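Local coordinates for protein polysaccharide Lyase Family 6 (Bacteroides cellulosilyticus, PDB 6QPS) that probably cleaves mannuronic acid-rich alginate as a calcium-binding polysaccharide lyase of family 6 from a human gut bacterium, at residues 25-30 / 50-55. Residues are numbered along the deposited sequence; the frame is centred on the assembly and turned at random.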
ATOM      1  N   THR A  25      17.720  -9.568  29.314  0.73 19.16           N
ATOM      2  CA  THR A  25      18.298  -8.301  28.892  0.73 17.24           C
ATOM      3  C   THR A  25      19.660  -8.520  28.252  0.73 18.81           C
ATOM      4  O   THR A  25      20.457  -9.342  28.723  0.73 20.24           O
ATOM      5  CB  THR A  25      18.417  -7.361  30.090  0.73 21.45           C
ATOM      6  OG1 THR A  25      17.113  -7.161  30.655  0.73 24.61           O
ATOM      7  CG2 THR A  25      19.011  -6.026  29.676  0.73 20.67           C
ATOM      8  N   PHE A  26      19.916  -7.775  27.176  1.00 15.90           N
ATOM      9  CA  PHE A  26      21.152  -7.896  26.421  1.00 15.98           C
ATOM     10  C   PHE A  26      21.656  -6.521  26.006  1.00 18.37           C
ATOM     11  O   PHE A  26      20.877  -5.575  25.849  1.00 19.39           O
ATOM     12  CB  PHE A  26      20.893  -8.692  25.124  1.00 18.92           C
ATOM     13  CG  PHE A  26      20.408 -10.081  25.365  1.00 17.47           C
ATOM     14  CD1 PHE A  26      21.315 -11.117  25.567  1.00 19.92           C
ATOM     15  CD2 PHE A  26      19.047 -10.357  25.419  1.00 17.28           C
ATOM     16  CE1 PHE A  26      20.874 -12.413  25.818  1.00 19.64           C
ATOM     17  CE2 PHE A  26      18.603 -11.654  25.668  1.00 16.61           C
ATOM     18  CZ  PHE A  26      19.522 -12.675  25.863  1.00 18.12           C
ATOM     19  N   SER A  27      22.975  -6.439  25.794  1.00 18.60           N
ATOM     20  CA  SER A  27      23.647  -5.251  25.284  1.00 20.68           C
ATOM     21  C   SER A  27      24.315  -5.605  23.962  1.00 19.12           C
ATOM     22  O   SER A  27      24.349  -6.784  23.587  1.00 19.69           O
ATOM     23  CB  SER A  27      24.684  -4.772  26.297  1.00 24.43           C
ATOM     24  OG  SER A  27      24.047  -4.245  27.452  1.00 23.40           O
ATOM     25  N   PRO A  28      24.865  -4.625  23.239  1.00 21.00           N
ATOM     26  CA  PRO A  28      25.501  -4.933  21.941  1.00 21.86           C
ATOM     27  C   PRO A  28      26.600  -5.982  22.003  1.00 25.39           C
ATOM     28  O   PRO A  28      26.783  -6.728  21.032  1.00 29.68           O
ATOM     29  CB  PRO A  28      26.025  -3.569  21.472  1.00 23.70           C
ATOM     30  CG  PRO A  28      25.043  -2.588  22.077  1.00 25.20           C
ATOM     31  CD  PRO A  28      24.682  -3.176  23.437  1.00 22.40           C
ATOM     32  N   LYS A  29      27.343  -6.072  23.103  1.00 21.61           N
ATOM     33  CA  LYS A  29      28.364  -7.107  23.219  1.00 21.47           C
ATOM     34  C   LYS A  29      27.778  -8.510  23.316  1.00 25.65           C
ATOM     35  O   LYS A  29      28.535  -9.484  23.232  1.00 28.58           O
ATOM     36  CB  LYS A  29      29.240  -6.843  24.444  1.00 22.92           C
ATOM     37  CG  LYS A  29      28.514  -7.037  25.769  1.00 27.23           C
ATOM     38  CD  LYS A  29      29.461  -6.827  26.955  1.00 34.63           C
ATOM     39  CE  LYS A  29      28.806  -7.261  28.260  1.00 40.29           C
ATOM     40  NZ  LYS A  29      28.567  -8.730  28.297  1.00 41.16           N
ATOM     41  N   ASP A  30      26.464  -8.638  23.506  1.00 23.94           N
ATOM     42  CA  ASP A  30      25.836  -9.933  23.741  1.00 24.94           C
ATOM     43  C   ASP A  30      25.052 -10.433  22.531  1.00 21.98           C
ATOM     44  O   ASP A  30      24.150 -11.260  22.693  1.00 22.12           O
ATOM     45  CB  ASP A  30      24.894  -9.871  24.945  1.00 22.29           C
ATOM     46  CG  ASP A  30      25.563  -9.346  26.197  1.00 25.48           C
ATOM     47  OD1 ASP A  30      26.588  -9.932  26.623  1.00 27.34           O
ATOM     48  OD2 ASP A  30      25.055  -8.340  26.755  1.00 24.91           O
ATOM     49  N   VAL A  50      14.970  -7.964  25.804  1.00 15.41           N
ATOM     50  CA  VAL A  50      15.047  -6.514  25.992  1.00 15.76           C
ATOM     51  C   VAL A  50      16.462  -6.052  25.682  1.00 15.55           C
ATOM     52  O   VAL A  50      17.425  -6.544  26.282  1.00 16.57           O
ATOM     53  CB  VAL A  50      14.692  -6.132  27.441  1.00 17.10           C
ATOM     54  CG1 VAL A  50      14.764  -4.620  27.643  1.00 20.59           C
ATOM     55  CG2 VAL A  50      13.322  -6.682  27.843  1.00 19.18           C
ATOM     56  N   LEU A  51      16.583  -5.089  24.769  1.00 15.75           N
ATOM     57  CA  LEU A  51      17.879  -4.587  24.317  1.00 16.61           C
ATOM     58  C   LEU A  51      18.182  -3.240  24.971  1.00 16.27           C
ATOM     59  O   LEU A  51      17.443  -2.267  24.781  1.00 16.98           O
ATOM     60  CB  LEU A  51      17.876  -4.452  22.793  1.00 15.59           C
ATOM     61  CG  LEU A  51      18.150  -5.733  21.997  1.00 17.33           C
ATOM     62  CD1 LEU A  51      17.244  -6.869  22.430  1.00 20.13           C
ATOM     63  CD2 LEU A  51      18.031  -5.457  20.505  1.00 15.27           C
ATOM     64  N   LYS A  52      19.276  -3.184  25.718  1.00 15.88           N
ATOM     65  CA  LYS A  52      19.760  -1.935  26.294  1.00 16.45           C
ATOM     66  C   LYS A  52      20.194  -0.968  25.192  1.00 17.10           C
ATOM     67  O   LYS A  52      20.448  -1.358  24.044  1.00 17.18           O
ATOM     68  CB  LYS A  52      20.908  -2.221  27.266  1.00 18.16           C
ATOM     69  CG  LYS A  52      20.489  -3.109  28.445  1.00 21.14           C
ATOM     70  CD  LYS A  52      21.546  -3.141  29.549  1.00 28.24           C
ATOM     71  CE  LYS A  52      21.527  -1.860  30.368  1.00 32.21           C
ATOM     72  NZ  LYS A  52      20.254  -1.708  31.135  1.00 32.18           N
ATOM     73  N   ASP A  53      20.234   0.319  25.545  1.00 20.27           N
ATOM     74  CA  ASP A  53      20.599   1.355  24.585  1.00 18.01           C
ATOM     75  C   ASP A  53      21.919   1.007  23.902  1.00 17.99           C
ATOM     76  O   ASP A  53      22.913   0.684  24.565  1.00 20.18           O
ATOM     77  CB  ASP A  53      20.769   2.710  25.279  1.00 19.47           C
ATOM     78  CG  ASP A  53      19.513   3.223  25.957  1.00 20.29           C
ATOM     79  OD1 ASP A  53      18.464   2.565  25.922  1.00 21.59           O
ATOM     80  OD2 ASP A  53      19.591   4.326  26.546  1.00 23.62           O
ATOM     81  N   GLY A  54      21.942   1.135  22.583  1.00 17.58           N
ATOM     82  CA  GLY A  54      23.165   0.920  21.834  1.00 18.21           C
ATOM     83  C   GLY A  54      22.856   0.527  20.404  1.00 15.54           C
ATOM     84  O   GLY A  54      21.697   0.420  20.003  1.00 16.53           O
ATOM     85  N   THR A  55      23.926   0.297  19.639  1.00 17.62           N
ATOM     86  CA  THR A  55      23.812  -0.127  18.245  1.00 16.24           C
ATOM     87  C   THR A  55      24.269  -1.572  18.110  1.00 16.05           C
ATOM     88  O   THR A  55      25.373  -1.933  18.548  1.00 20.12           O
ATOM     89  CB  THR A  55      24.601   0.784  17.301  1.00 19.56           C
ATOM     90  OG1 THR A  55      24.088   2.112  17.419  1.00 21.43           O
ATOM     91  CG2 THR A  55      24.436   0.303  15.855  1.00 19.24           C
TER
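Lys52 lays the start of its aliphatic chain across the end of strand 23-26, where its CD lies 3.4 Å from the hydroxyl OG of Ser27. On the Thr25 side, in one of the two conformers of that residue, the methyl CG2 stands anti to the backbone N and meets CG of Lys52, while OG1 (chi1 -59°) turns beside that nitrogen, near CB of Val50. Beyond this point the lysine bends at chi3 and chi4, and its NZ pairs with Glu79. Cutting Lys52 back to an alanine here would probably uncover the Thr25 methyl and the Ser27 hydroxyl and cost Glu79 this salt bridge.

Beneath these side chains the two strands run parallel. Phe26 N gives its hydrogen to Val50 O (2.9 Å), and Lys52 N, one step past Leu51, returns a straight bond to Phe26 O (2.9 Å, 168° at the hydrogen). Thr25 and Val50 point to one face of this pairing, Phe26 and Leu51 to the other, where both side chains meet Met34 of helix 31-40. Further along, Pro28 sets its CB 3.4 Å from Thr55 O, and Gly54, with no side chain in the way, lets the proline CG come within 4.0 Å of its CA. The turn after strand 23-26 is tied back on itself: Asp30 OD2 accepts a hydrogen bond from Ser27 N through its anti lone pair, while OD1 forms a salt bridge with Lys29 NZ.

Far from the calcium site, the chain here passes from strand 23-26 through helix 31-40 into parallel strand 48-51, and together they form the N-terminal cap of the right-handed parallel beta-helix typical of this lyase family.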